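Local coordinates for uncharacterized protein Atu2129 (Agrobacterium tumefaciens, PDB 3DNH) that is of unknown function but has a CREG-like beta-barrel of the pyridoxamine 5'-phosphate oxidase type and may therefore bind a flavin, at residues Gly62-Gly67 and Ile125-Ala130; Phe70-Gly75 and Lys136-Leu141; Gly223-Ser228 and Leu232-Phe237; Glu239-Glu242 and Gln246-Lys249. All coordinates share one frame; numbering follows the deposited sequence. Where two conformers were deposited one is given.

Contact 1 (Gly62-Gly67 and Ile125-Ala130)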
loop_
_atom_site.group_PDB
_atom_site.type_symbol
_atom_site.label_atom_id
_atom_site.label_comp_id
_atom_site.label_asym_id
_atom_site.label_seq_id
_atom_site.Cartn_x
_atom_site.Cartn_y
_atom_site.Cartn_z
ATOM N N GLY A 62 -2.333 7.234 -11.776
ATOM C CA GLY A 62 -3.171 8.098 -12.631
ATOM C C GLY A 62 -4.287 7.263 -13.289
ATOM O O GLY A 62 -4.184 6.051 -13.362
ATOM N N ILE A 63 -5.374 7.899 -13.722
ATOM C CA ILE A 63 -6.432 7.165 -14.430
ATOM C C ILE A 63 -6.762 7.914 -15.722
ATOM O O ILE A 63 -6.943 9.136 -15.702
ATOM C CB ILE A 63 -7.743 6.957 -13.591
ATOM C CG1 ILE A 63 -7.495 6.292 -12.252
ATOM C CG2 ILE A 63 -8.626 5.949 -14.256
ATOM C CD1 ILE A 63 -7.328 4.729 -12.340
ATOM N N GLU A 64 -6.865 7.190 -16.834
ATOM C CA GLU A 64 -7.271 7.791 -18.092
ATOM C C GLU A 64 -8.825 7.778 -18.231
ATOM O O GLU A 64 -9.495 7.032 -17.508
ATOM C CB GLU A 64 -6.560 7.070 -19.246
ATOM C CG GLU A 64 -5.028 6.947 -18.985
ATOM C CD GLU A 64 -4.277 6.299 -20.148
ATOM O OE1 GLU A 64 -3.160 6.779 -20.463
ATOM O OE2 GLU A 64 -4.820 5.326 -20.741
ATOM N N PRO A 65 -9.391 8.625 -19.120
ATOM C CA PRO A 65 -10.863 8.740 -19.274
ATOM C C PRO A 65 -11.609 7.401 -19.345
ATOM O O PRO A 65 -12.647 7.286 -18.746
ATOM C CB PRO A 65 -11.008 9.520 -20.571
ATOM C CG PRO A 65 -9.786 10.403 -20.576
ATOM C CD PRO A 65 -8.691 9.582 -19.992
ATOM N N ASP A 66 -11.064 6.392 -20.030
ATOM C CA ASP A 66 -11.688 5.052 -20.104
ATOM C C ASP A 66 -11.469 4.166 -18.849
ATOM O O ASP A 66 -11.821 2.983 -18.865
ATOM C CB ASP A 66 -11.252 4.293 -21.379
ATOM C CG ASP A 66 -9.798 3.863 -21.331
ATOM O OD1 ASP A 66 -9.320 3.229 -22.268
ATOM O OD2 ASP A 66 -9.120 4.186 -20.345
ATOM N N GLY A 67 -10.849 4.728 -17.817
ATOM C CA GLY A 67 -10.604 4.037 -16.553
ATOM C C GLY A 67 -9.271 3.324 -16.433
ATOM O O GLY A 67 -9.005 2.717 -15.390
ATOM N N ILE A 125 1.576 13.488 -18.424
ATOM C CA ILE A 125 2.196 14.397 -17.436
ATOM C C ILE A 125 1.180 15.332 -16.820
ATOM O O ILE A 125 1.117 15.504 -15.604
ATOM C CB ILE A 125 3.324 15.288 -18.094
ATOM C CG1 ILE A 125 4.556 14.436 -18.401
ATOM C CG2 ILE A 125 3.747 16.459 -17.192
ATOM C CD1 ILE A 125 5.038 13.734 -17.208
ATOM N N ALA A 126 0.410 15.991 -17.654
ATOM C CA ALA A 126 -0.521 16.957 -17.118
ATOM C C ALA A 126 -1.594 16.236 -16.246
ATOM O O ALA A 126 -1.915 16.688 -15.134
ATOM C CB ALA A 126 -1.146 17.758 -18.231
ATOM N N ARG A 127 -2.072 15.092 -16.729
ATOM C CA ARG A 127 -3.031 14.280 -15.959
ATOM C C ARG A 127 -2.488 13.830 -14.600
ATOM O O ARG A 127 -3.194 13.866 -13.583
ATOM C CB ARG A 127 -3.450 13.059 -16.754
ATOM C CG ARG A 127 -4.434 13.321 -17.821
ATOM C CD ARG A 127 -4.533 12.089 -18.719
ATOM N NE ARG A 127 -5.521 12.285 -19.776
ATOM C CZ ARG A 127 -5.767 11.432 -20.767
ATOM N NH1 ARG A 127 -5.047 10.309 -20.902
ATOM N NH2 ARG A 127 -6.732 11.734 -21.644
ATOM N N TYR A 128 -1.220 13.417 -14.578
ATOM C CA TYR A 128 -0.591 12.974 -13.366
ATOM C C TYR A 128 -0.356 14.098 -12.344
ATOM O O TYR A 128 -0.632 13.934 -11.156
ATOM C CB TYR A 128 0.751 12.355 -13.745
ATOM C CG TYR A 128 1.426 11.551 -12.674
ATOM C CD1 TYR A 128 1.202 10.172 -12.565
ATOM C CD2 TYR A 128 2.368 12.135 -11.844
ATOM C CE1 TYR A 128 1.865 9.412 -11.600
ATOM C CE2 TYR A 128 3.047 11.402 -10.894
ATOM C CZ TYR A 128 2.803 10.030 -10.783
ATOM O OH TYR A 128 3.519 9.301 -9.855
ATOM N N ILE A 129 0.195 15.226 -12.820
ATOM C CA ILE A 129 0.410 16.438 -12.040
ATOM C C ILE A 129 -0.865 16.930 -11.346
ATOM O O ILE A 129 -0.820 17.415 -10.220
ATOM C CB ILE A 129 0.945 17.607 -12.952
ATOM C CG1 ILE A 129 2.448 17.440 -13.300
ATOM C CG2 ILE A 129 0.745 18.967 -12.322
ATOM C CD1 ILE A 129 3.265 17.043 -12.191
ATOM N N ALA A 130 -1.980 16.797 -12.052
ATOM C CA ALA A 130 -3.315 17.160 -11.548
ATOM C C ALA A 130 -3.613 16.448 -10.220
ATOM O O ALA A 130 -4.227 17.029 -9.349
ATOM C CB ALA A 130 -4.388 16.833 -12.610
HETATM O O HOH W 1 -2.163 9.341 -19.678
#

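Contact 2 (Phe70-Gly75 and Lys136-Leu141)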
loop_
_atom_site.group_PDB
_atom_site.type_symbol
_atom_site.label_atom_id
_atom_site.label_comp_id
_atom_site.label_asym_id
_atom_site.label_seq_id
_atom_site.Cartn_x
_atom_site.Cartn_y
_atom_site.Cartn_z
ATOM N N PHE A 70 -2.512 4.331 -14.976
ATOM C CA PHE A 70 -1.173 4.546 -15.519
ATOM C C PHE A 70 -0.306 5.037 -14.381
ATOM O O PHE A 70 -0.793 5.489 -13.341
ATOM C CB PHE A 70 -1.179 5.497 -16.759
ATOM C CG PHE A 70 -1.335 6.981 -16.427
ATOM C CD1 PHE A 70 -0.212 7.800 -16.257
ATOM C CD2 PHE A 70 -2.603 7.565 -16.318
ATOM C CE1 PHE A 70 -0.363 9.195 -15.985
ATOM C CE2 PHE A 70 -2.760 8.917 -16.036
ATOM C CZ PHE A 70 -1.628 9.736 -15.863
ATOM N N PHE A 71 0.991 4.956 -14.577
ATOM C CA PHE A 71 1.899 5.316 -13.516
ATOM C C PHE A 71 3.286 5.630 -14.108
ATOM O O PHE A 71 3.562 5.360 -15.292
ATOM C CB PHE A 71 1.959 4.210 -12.443
ATOM C CG PHE A 71 2.428 2.876 -12.964
ATOM C CD1 PHE A 71 3.785 2.542 -12.944
ATOM C CD2 PHE A 71 1.514 1.943 -13.452
ATOM C CE1 PHE A 71 4.230 1.288 -13.432
ATOM C CE2 PHE A 71 1.935 0.701 -13.932
ATOM C CZ PHE A 71 3.309 0.369 -13.917
ATOM N N PHE A 72 4.106 6.215 -13.244
ATOM C CA PHE A 72 5.439 6.624 -13.591
ATOM C C PHE A 72 6.420 5.853 -12.734
ATOM O O PHE A 72 6.108 5.508 -11.578
ATOM C CB PHE A 72 5.595 8.133 -13.356
ATOM C CG PHE A 72 6.931 8.527 -12.821
ATOM C CD1 PHE A 72 8.011 8.721 -13.676
ATOM C CD2 PHE A 72 7.111 8.715 -11.447
ATOM C CE1 PHE A 72 9.260 9.096 -13.163
ATOM C CE2 PHE A 72 8.365 9.088 -10.928
ATOM C CZ PHE A 72 9.434 9.271 -11.786
ATOM N N ALA A 73 7.602 5.606 -13.301
ATOM C CA ALA A 73 8.702 5.005 -12.552
ATOM C C ALA A 73 9.984 5.692 -13.002
ATOM O O ALA A 73 10.168 5.892 -14.199
ATOM C CB ALA A 73 8.808 3.524 -12.811
ATOM N N ALA A 74 10.843 6.074 -12.056
ATOM C CA ALA A 74 12.192 6.559 -12.406
ATOM C C ALA A 74 12.924 5.426 -13.129
ATOM O O ALA A 74 12.816 4.281 -12.707
ATOM C CB ALA A 74 12.935 6.957 -11.155
ATOM N N GLY A 75 13.657 5.726 -14.206
ATOM C CA GLY A 75 14.336 4.676 -14.992
ATOM C C GLY A 75 15.424 3.881 -14.274
ATOM O O GLY A 75 15.659 2.693 -14.567
ATOM N N LYS A 136 5.662 17.678 -10.087
ATOM C CA LYS A 136 6.176 18.820 -10.842
ATOM C C LYS A 136 7.680 18.841 -10.780
ATOM O O LYS A 136 8.335 19.355 -11.683
ATOM C CB LYS A 136 5.614 20.147 -10.307
ATOM C CG LYS A 136 4.109 20.322 -10.534
ATOM C CD LYS A 136 3.621 21.663 -9.971
ATOM C CE LYS A 136 2.279 21.531 -9.243
ATOM N NZ LYS A 136 1.072 21.486 -10.146
ATOM N N LEU A 137 8.212 18.240 -9.716
ATOM C CA LEU A 137 9.628 18.214 -9.444
ATOM C C LEU A 137 10.268 16.926 -9.924
ATOM O O LEU A 137 11.188 16.977 -10.742
ATOM C CB LEU A 137 9.889 18.427 -7.940
ATOM C CG LEU A 137 11.259 18.920 -7.445
ATOM C CD1 LEU A 137 12.274 17.748 -7.279
ATOM C CD2 LEU A 137 11.823 20.070 -8.327
ATOM N N TYR A 138 9.811 15.785 -9.411
ATOM C CA TYR A 138 10.484 14.504 -9.699
ATOM C C TYR A 138 10.265 13.909 -11.095
ATOM O O TYR A 138 10.982 12.996 -11.485
ATOM C CB TYR A 138 10.244 13.453 -8.616
ATOM C CG TYR A 138 8.800 13.066 -8.386
ATOM C CD1 TYR A 138 8.135 12.188 -9.259
ATOM C CD2 TYR A 138 8.097 13.547 -7.264
ATOM C CE1 TYR A 138 6.812 11.823 -9.057
ATOM C CE2 TYR A 138 6.770 13.181 -7.044
ATOM C CZ TYR A 138 6.136 12.318 -7.936
ATOM O OH TYR A 138 4.825 11.961 -7.719
ATOM N N LEU A 139 9.260 14.393 -11.829
ATOM C CA LEU A 139 9.125 14.078 -13.259
ATOM C C LEU A 139 10.139 14.910 -14.065
ATOM O O LEU A 139 10.564 14.497 -15.137
ATOM C CB LEU A 139 7.704 14.342 -13.773
ATOM C CG LEU A 139 6.511 13.609 -13.152
ATOM C CD1 LEU A 139 5.172 14.071 -13.780
ATOM C CD2 LEU A 139 6.698 12.132 -13.333
ATOM N N SER A 140 10.521 16.081 -13.546
ATOM C CA SER A 140 11.526 16.929 -14.201
ATOM C C SER A 140 12.939 16.373 -13.987
ATOM O O SER A 140 13.930 17.014 -14.345
ATOM C CB SER A 140 11.445 18.389 -13.707
ATOM O OG SER A 140 10.393 19.110 -14.334
ATOM N N LEU A 141 13.023 15.182 -13.400
ATOM C CA LEU A 141 14.316 14.535 -13.183
ATOM C C LEU A 141 14.631 13.574 -14.331
ATOM O O LEU A 141 13.710 13.049 -14.943
ATOM C CB LEU A 141 14.330 13.810 -11.827
ATOM C CG LEU A 141 14.465 14.745 -10.604
ATOM C CD1 LEU A 141 14.070 14.054 -9.279
ATOM C CD2 LEU A 141 15.866 15.359 -10.531
#

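Contact 3 (Gly223-Ser228 and Leu232-Phe237)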
loop_
_atom_site.group_PDB
_atom_site.type_symbol
_atom_site.label_atom_id
_atom_site.label_comp_id
_atom_site.label_asym_id
_atom_site.label_seq_id
_atom_site.Cartn_x
_atom_site.Cartn_y
_atom_site.Cartn_z
ATOM N N GLY A 223 -19.435 9.326 -15.097
ATOM C CA GLY A 223 -19.286 10.286 -13.996
ATOM C C GLY A 223 -18.046 11.154 -14.065
ATOM O O GLY A 223 -17.472 11.343 -15.134
ATOM N N ILE A 224 -17.618 11.647 -12.902
ATOM C CA ILE A 224 -16.648 12.717 -12.831
ATOM C C ILE A 224 -15.642 12.368 -11.744
ATOM O O ILE A 224 -16.037 12.055 -10.596
ATOM C CB ILE A 224 -17.331 14.104 -12.443
ATOM C CG1 ILE A 224 -18.447 14.504 -13.436
ATOM C CG2 ILE A 224 -16.202 15.226 -12.300
ATOM C CD1 ILE A 224 -19.415 15.661 -12.926
ATOM N N ASP A 225 -14.356 12.470 -12.073
ATOM C CA ASP A 225 -13.347 12.184 -11.094
ATOM C C ASP A 225 -12.921 13.510 -10.584
ATOM O O ASP A 225 -12.777 14.447 -11.381
ATOM C CB ASP A 225 -12.160 11.462 -11.721
ATOM C CG ASP A 225 -12.416 9.944 -11.912
ATOM O OD1 ASP A 225 -13.430 9.390 -11.453
ATOM O OD2 ASP A 225 -11.563 9.309 -12.511
ATOM N N LEU A 226 -12.686 13.591 -9.267
ATOM C CA LEU A 226 -12.158 14.820 -8.617
ATOM C C LEU A 226 -10.964 14.536 -7.734
ATOM O O LEU A 226 -10.825 13.422 -7.221
ATOM C CB LEU A 226 -13.253 15.549 -7.812
ATOM C CG LEU A 226 -14.545 15.759 -8.607
ATOM C CD1 LEU A 226 -15.599 14.830 -8.111
ATOM C CD2 LEU A 226 -14.932 17.211 -8.472
ATOM N N ALA A 227 -10.090 15.538 -7.579
ATOM C CA ALA A 227 -8.980 15.457 -6.657
ATOM C C ALA A 227 -8.825 16.719 -5.799
ATOM O O ALA A 227 -9.145 17.853 -6.224
ATOM C CB ALA A 227 -7.638 15.109 -7.401
ATOM N N SER A 228 -8.375 16.487 -4.566
ATOM C CA SER A 228 -7.869 17.535 -3.679
ATOM C C SER A 228 -6.472 17.092 -3.322
ATOM O O SER A 228 -5.992 16.094 -3.861
ATOM C CB SER A 228 -8.719 17.651 -2.431
ATOM O OG SER A 228 -8.538 16.518 -1.601
ATOM N N LEU A 232 -9.299 11.753 -3.102
ATOM C CA LEU A 232 -9.859 11.593 -4.450
ATOM C C LEU A 232 -11.339 11.258 -4.280
ATOM O O LEU A 232 -11.710 10.562 -3.303
ATOM C CB LEU A 232 -9.159 10.451 -5.242
ATOM C CG LEU A 232 -7.646 10.529 -5.498
ATOM C CD1 LEU A 232 -7.137 9.234 -6.136
ATOM C CD2 LEU A 232 -7.255 11.761 -6.339
ATOM N N ALA A 233 -12.151 11.714 -5.234
ATOM C CA ALA A 233 -13.587 11.421 -5.266
ATOM C C ALA A 233 -14.032 11.051 -6.680
ATOM O O ALA A 233 -13.364 11.425 -7.695
ATOM C CB ALA A 233 -14.410 12.630 -4.751
ATOM N N ARG A 234 -15.110 10.265 -6.747
ATOM C CA ARG A 234 -15.800 10.005 -8.005
ATOM C C ARG A 234 -17.303 10.182 -7.816
ATOM O O ARG A 234 -17.922 9.493 -6.997
ATOM C CB ARG A 234 -15.498 8.603 -8.588
ATOM C CG ARG A 234 -16.207 8.455 -9.942
ATOM C CD ARG A 234 -15.850 7.237 -10.658
ATOM N NE ARG A 234 -16.562 7.037 -11.925
ATOM C CZ ARG A 234 -16.365 7.675 -13.089
ATOM N NH1 ARG A 234 -15.476 8.675 -13.222
ATOM N NH2 ARG A 234 -17.086 7.279 -14.155
ATOM N N LEU A 235 -17.883 11.092 -8.586
ATOM C CA LEU A 235 -19.360 11.300 -8.583
ATOM C C LEU A 235 -19.952 10.495 -9.730
ATOM O O LEU A 235 -19.610 10.751 -10.871
ATOM C CB LEU A 235 -19.717 12.787 -8.738
ATOM C CG LEU A 235 -21.210 13.239 -8.677
ATOM C CD1 LEU A 235 -21.871 12.808 -7.417
ATOM C CD2 LEU A 235 -21.328 14.782 -8.822
ATOM N N TRP A 236 -20.845 9.537 -9.433
ATOM C CA TRP A 236 -21.488 8.761 -10.478
ATOM C C TRP A 236 -22.759 9.389 -10.978
ATOM O O TRP A 236 -23.606 9.820 -10.180
ATOM C CB TRP A 236 -21.779 7.339 -10.004
ATOM C CG TRP A 236 -20.500 6.598 -9.653
ATOM C CD1 TRP A 236 -19.824 6.634 -8.445
ATOM C CD2 TRP A 236 -19.742 5.738 -10.508
ATOM N NE1 TRP A 236 -18.719 5.813 -8.485
ATOM C CE2 TRP A 236 -18.628 5.260 -9.740
ATOM C CE3 TRP A 236 -19.892 5.305 -11.839
ATOM C CZ2 TRP A 236 -17.666 4.377 -10.272
ATOM C CZ3 TRP A 236 -18.917 4.399 -12.378
ATOM C CH2 TRP A 236 -17.833 3.959 -11.594
ATOM N N PHE A 237 -22.908 9.452 -12.300
ATOM C CA PHE A 237 -24.172 9.950 -12.878
ATOM C C PHE A 237 -25.280 8.964 -12.596
ATOM O O PHE A 237 -25.016 7.745 -12.489
ATOM C CB PHE A 237 -24.029 10.164 -14.383
ATOM C CG PHE A 237 -23.008 11.218 -14.757
ATOM C CD1 PHE A 237 -22.919 12.425 -14.020
ATOM C CD2 PHE A 237 -22.152 11.018 -15.850
ATOM C CE1 PHE A 237 -22.035 13.396 -14.350
ATOM C CE2 PHE A 237 -21.218 12.018 -16.206
ATOM C CZ PHE A 237 -21.151 13.190 -15.463
#

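Contact 4 (Glu239-Glu242 and Gln246-Lys249)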
loop_
_atom_site.group_PDB
_atom_site.type_symbol
_atom_site.label_atom_id
_atom_site.label_comp_id
_atom_site.label_asym_id
_atom_site.label_seq_id
_atom_site.Cartn_x
_atom_site.Cartn_y
_atom_site.Cartn_z
ATOM N N GLU A 239 -27.605 8.359 -14.820
ATOM C CA GLU A 239 -27.633 7.626 -16.074
ATOM C C GLU A 239 -26.473 8.049 -16.968
ATOM O O GLU A 239 -25.865 9.092 -16.733
ATOM C CB GLU A 239 -29.006 7.695 -16.776
ATOM C CG GLU A 239 -29.462 9.076 -17.159
ATOM C CD GLU A 239 -30.900 9.085 -17.647
ATOM O OE1 GLU A 239 -31.433 10.195 -17.892
ATOM O OE2 GLU A 239 -31.498 7.995 -17.788
ATOM N N ARG A 240 -26.143 7.190 -17.946
ATOM C CA ARG A 240 -24.938 7.331 -18.773
ATOM C C ARG A 240 -25.103 8.587 -19.596
ATOM O O ARG A 240 -26.185 8.856 -20.095
ATOM C CB ARG A 240 -24.789 6.102 -19.706
ATOM C CG ARG A 240 -23.629 6.152 -20.698
ATOM C CD ARG A 240 -23.629 4.940 -21.684
ATOM N NE ARG A 240 -22.752 5.222 -22.822
ATOM C CZ ARG A 240 -21.427 5.106 -22.796
ATOM N NH1 ARG A 240 -20.809 4.715 -21.690
ATOM N NH2 ARG A 240 -20.720 5.413 -23.865
ATOM N N VAL A 241 -24.027 9.333 -19.773
ATOM C CA VAL A 241 -24.084 10.650 -20.439
ATOM C C VAL A 241 -23.267 10.594 -21.750
ATOM O O VAL A 241 -22.159 10.071 -21.777
ATOM C CB VAL A 241 -23.574 11.760 -19.470
ATOM C CG1 VAL A 241 -23.193 13.018 -20.228
ATOM C CG2 VAL A 241 -24.677 12.065 -18.430
ATOM N N GLU A 242 -23.837 11.089 -22.849
ATOM C CA GLU A 242 -23.174 10.888 -24.156
ATOM C C GLU A 242 -22.904 12.182 -24.910
ATOM O O GLU A 242 -21.994 12.266 -25.745
ATOM C CB GLU A 242 -23.966 9.893 -25.010
ATOM C CG GLU A 242 -23.637 8.448 -24.641
ATOM C CD GLU A 242 -24.301 7.450 -25.554
ATOM O OE1 GLU A 242 -25.299 7.806 -26.251
ATOM O OE2 GLU A 242 -23.821 6.292 -25.566
ATOM N N GLN A 246 -26.735 16.352 -22.553
ATOM C CA GLN A 246 -27.013 15.367 -21.519
ATOM C C GLN A 246 -26.162 15.625 -20.286
ATOM O O GLN A 246 -26.632 15.460 -19.165
ATOM C CB GLN A 246 -26.840 13.932 -22.024
ATOM C CG GLN A 246 -27.871 13.504 -23.088
ATOM C CD GLN A 246 -27.564 12.137 -23.667
ATOM O OE1 GLN A 246 -26.478 11.587 -23.473
ATOM N NE2 GLN A 246 -28.525 11.577 -24.389
ATOM N N PHE A 247 -24.906 16.040 -20.476
ATOM C CA PHE A 247 -24.055 16.363 -19.330
ATOM C C PHE A 247 -24.626 17.526 -18.497
ATOM O O PHE A 247 -24.779 17.423 -17.275
ATOM C CB PHE A 247 -22.667 16.742 -19.799
ATOM C CG PHE A 247 -21.766 17.121 -18.697
ATOM C CD1 PHE A 247 -21.394 16.177 -17.741
ATOM C CD2 PHE A 247 -21.232 18.404 -18.619
ATOM C CE1 PHE A 247 -20.543 16.511 -16.686
ATOM C CE2 PHE A 247 -20.352 18.736 -17.563
ATOM C CZ PHE A 247 -20.012 17.778 -16.615
ATOM N N GLU A 248 -24.879 18.643 -19.176
ATOM C CA GLU A 248 -25.438 19.842 -18.561
ATOM C C GLU A 248 -26.751 19.528 -17.808
ATOM O O GLU A 248 -26.994 20.072 -16.723
ATOM C CB GLU A 248 -25.594 20.945 -19.629
ATOM C CG GLU A 248 -26.460 22.191 -19.250
ATOM C CD GLU A 248 -26.998 22.959 -20.472
ATOM O OE1 GLU A 248 -26.786 22.478 -21.617
ATOM O OE2 GLU A 248 -27.659 24.025 -20.297
ATOM N N LYS A 249 -27.589 18.648 -18.361
ATOM C CA LYS A 249 -28.854 18.286 -17.688
ATOM C C LYS A 249 -28.561 17.517 -16.414
ATOM O O LYS A 249 -29.043 17.868 -15.346
ATOM C CB LYS A 249 -29.760 17.421 -18.565
ATOM C CG LYS A 249 -30.202 18.019 -19.907
ATOM C CD LYS A 249 -31.089 19.273 -19.801
ATOM C CE LYS A 249 -30.234 20.563 -19.857
ATOM N NZ LYS A 249 -29.179 20.505 -20.946
#

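Contact 1 (Gly62-Gly67 and Ile125-Ala130)
Arg-127 reaches out from helix 121-131 and lays one face of its guanidinium group against the ring of Pro-65. The proline CD does the touching, 3.3 Å from Arg-127 NH2, and lies nearer the rim of the group than its centre; CG follows at 3.5 Å from the same nitrogen. The two side chains cross at about a right angle, the CD and CG methylenes set over a flat cation. Glu-64 comes in obliquely, its CG 3.9 Å from Arg-127 NH1. Its carboxylate makes no direct salt bridge there, since Glu-64 OE1 stays 4.0 Å from Arg-127 NH1 and the two planes are turned 68° apart. A water fills the polar gap, donating to Glu-64 OE1 at 2.9 Å and accepting from Arg-127 NH1 at 3.3 Å. The direct ionic partner of Glu-64 OE1 is instead Arg-148 of strand 144-157.

Further out, side-chain conformation and a backbone turn set the groups in place. The arginine chain is extended from CG to NE, which carries the charge across to the loop. On the other side, a type I turn closed by Gly-67 N to Glu-64 O, 2.7 Å, presents the proline just after strand 54-63 ends. One residue along the helix, Tyr-128 lies near Gly-62 without close contact, and its hydroxyl is hydrogen-bonded to Asn-60 ND2; its ring also packs on Leu-102 of the second subunit. The carboxylate thus has one arginine bound directly and another through water, so Arg-127 probably contributes diffuse electrostatic attraction, while its closest contact is the apolar one with proline.

Contact 2 (Phe70-Gly75 and Lys136-Leu141)
Phe-72, on strand 69-74, meets both Tyr-138 and Leu-139 where helix 135-138 gives way to the following loop. Before it in the strand, Phe-70 packs on Tyr-128 of helix 121-131, which also touches Phe-72, and Phe-71 lies with its ring near that of Tyr-147 on the neighbouring strand 144-157. Phe-72 itself was modelled in two conformers, so the details apply to the one described. One face of its ring receives Leu-139 CD2, a CH-pi contact with the methyl 3.7 Å from the ring centroid and 15° off the normal. Tyr-138 arrives obliquely, its CD1 3.5 Å from Phe-72 CE2. The two rings are nearly parallel, at 28°, but slid so far apart that they barely overlap, with centroids 5.7 Å apart. With its CG lodged between the backbone N and the carbonyl carbon (chi1 60°), Tyr-138 brings its ring in toward the strand, and its hydroxyl is hydrogen-bonded to Asp-100 of the second subunit. Leu-102 of that subunit packs on both aromatic rings. Ala-73 then turns away and touches Tyr-147 and His-79. A short helix thus packs against the outside of a closed antiparallel barrel beside the dimer interface, in a fold related to the FMN-binding split barrels.

Contact 3 (Gly223-Ser228 and Leu232-Phe237)
Ile-224 and Leu-235 form a hydrogen-bonded pair in the antiparallel beta hairpin made by strands 223-227 and 232-236. Ile-224 N gives to Leu-235 O at 3.0 Å and Leu-235 N returns a bond to Ile-224 O; Leu-226 and Ala-233 make the next such pair.

The shape of the join depends on a notch at Gly-223. With no side chain there, Leu-235 O comes to 3.2 Å from Gly-223 CA, and the ring of Phe-237 folds over the same glycine. Gly-223 CA sits above one ring face in a CH-pi contact, 3.6 Å from the centroid. Ile-224 then abuts that ring, its CG1 3.6 Å from Phe-237 CZ, the two side chains crossing at about a right angle. On the sheet face carrying Leu-226, Ala-233 is the shallow spot into which Leu-226 CD1 leans, and helix 199-206 packs over Leu-226 and Leu-235. On the other face small Ala-227 takes a bump from the residue directly opposite, its non-hydrogen-bonded pair partner Leu-232, whose CD2 touches Ala-227 CB at 3.5 Å.

That second face also holds a buried salt bridge. Arg-234 runs extended past Asp-225, with CG pointing opposite to the backbone N (chi1 -177°), and turns at its end. Asp-225 OD2 is hydrogen-bonded to His-37, and Arg-234 NH2 is paired with Asp-220, so both charges have a second partner. Trp-236 turns one indole face, near its rim, to the edge of the Arg-234 guanidinium, with NE 3.2 Å above the indole plane. Asp-225 OD1 lies close to the guanidinium plane, yet Arg-234 NH1 meets it from above the carboxylate, 2.8 Å away.

Contact 4 (Glu239-Glu242 and Gln246-Lys249)
Val-241 and Gln-246 face each other where a loop runs into helix 244-254, their CA atoms 5.7 Å apart. Residues 239-241 are extended, whereas 246-249 are helical, so the chain folds back over the first turn of the helix that it is about to enter. A side chain closes this return: Gln-246 OE1 accepts the backbone N of Glu-242 at 2.8 Å. The donor lies nearly along the C=O axis of the amide (164°), although the N-H itself is bent, at 142°. With CG beside its own backbone N and the chain extended beyond it, the glutamine reaches the loop; Gln-246 N is meanwhile hydrogen-bonded to Thr-243 OG1. Both bonds of Gln-246 link the incoming chain to the first turn of helix 244-254, at a loop-to-helix junction.

Next to this polar link, Val-241 supplies the apolar part. Its CG1, placed anti to the backbone N (chi1 162°), presses on the helix backbone 3.5 Å from Phe-247 N. The same methyl is 3.8 Å from Phe-247 CB, near the plane of that ring, at its edge. Within the loop, Arg-240 NE bonds Glu-242 OE2 almost straight at 3.1 Å, the acceptor in the guanidinium plane, while Arg-240 NH1 is hydrogen-bonded to the carbonyl of Asp-175. Val-241 and Phe-247 both rest on Leu-182 of helix 180-194, and Val-241 is backbone-bonded to Pro-221, between strands 215-220 and 223-227.

How the contacts relate
Contacts 1 and 2 interlock along the chain: the adjacent barrel strands 54-63 and 69-74 come first, then the successive helices 121-131 and 135-138 that pack on them. Their centres are 13 Å apart, and they meet directly, as where Ile-125 packs on Leu-139. Contacts 3 and 4 follow in series, in a three-stranded sheet and the helix after it; their centres lie 15 Å apart and Phe-237 packs on Phe-247. Contacts 2 and 4 are about 35 Å apart between centres, on opposite sides of the chain's centre. The four thus sample a barrel with its dimer-facing helices, then a later sheet-and-helix region beside it.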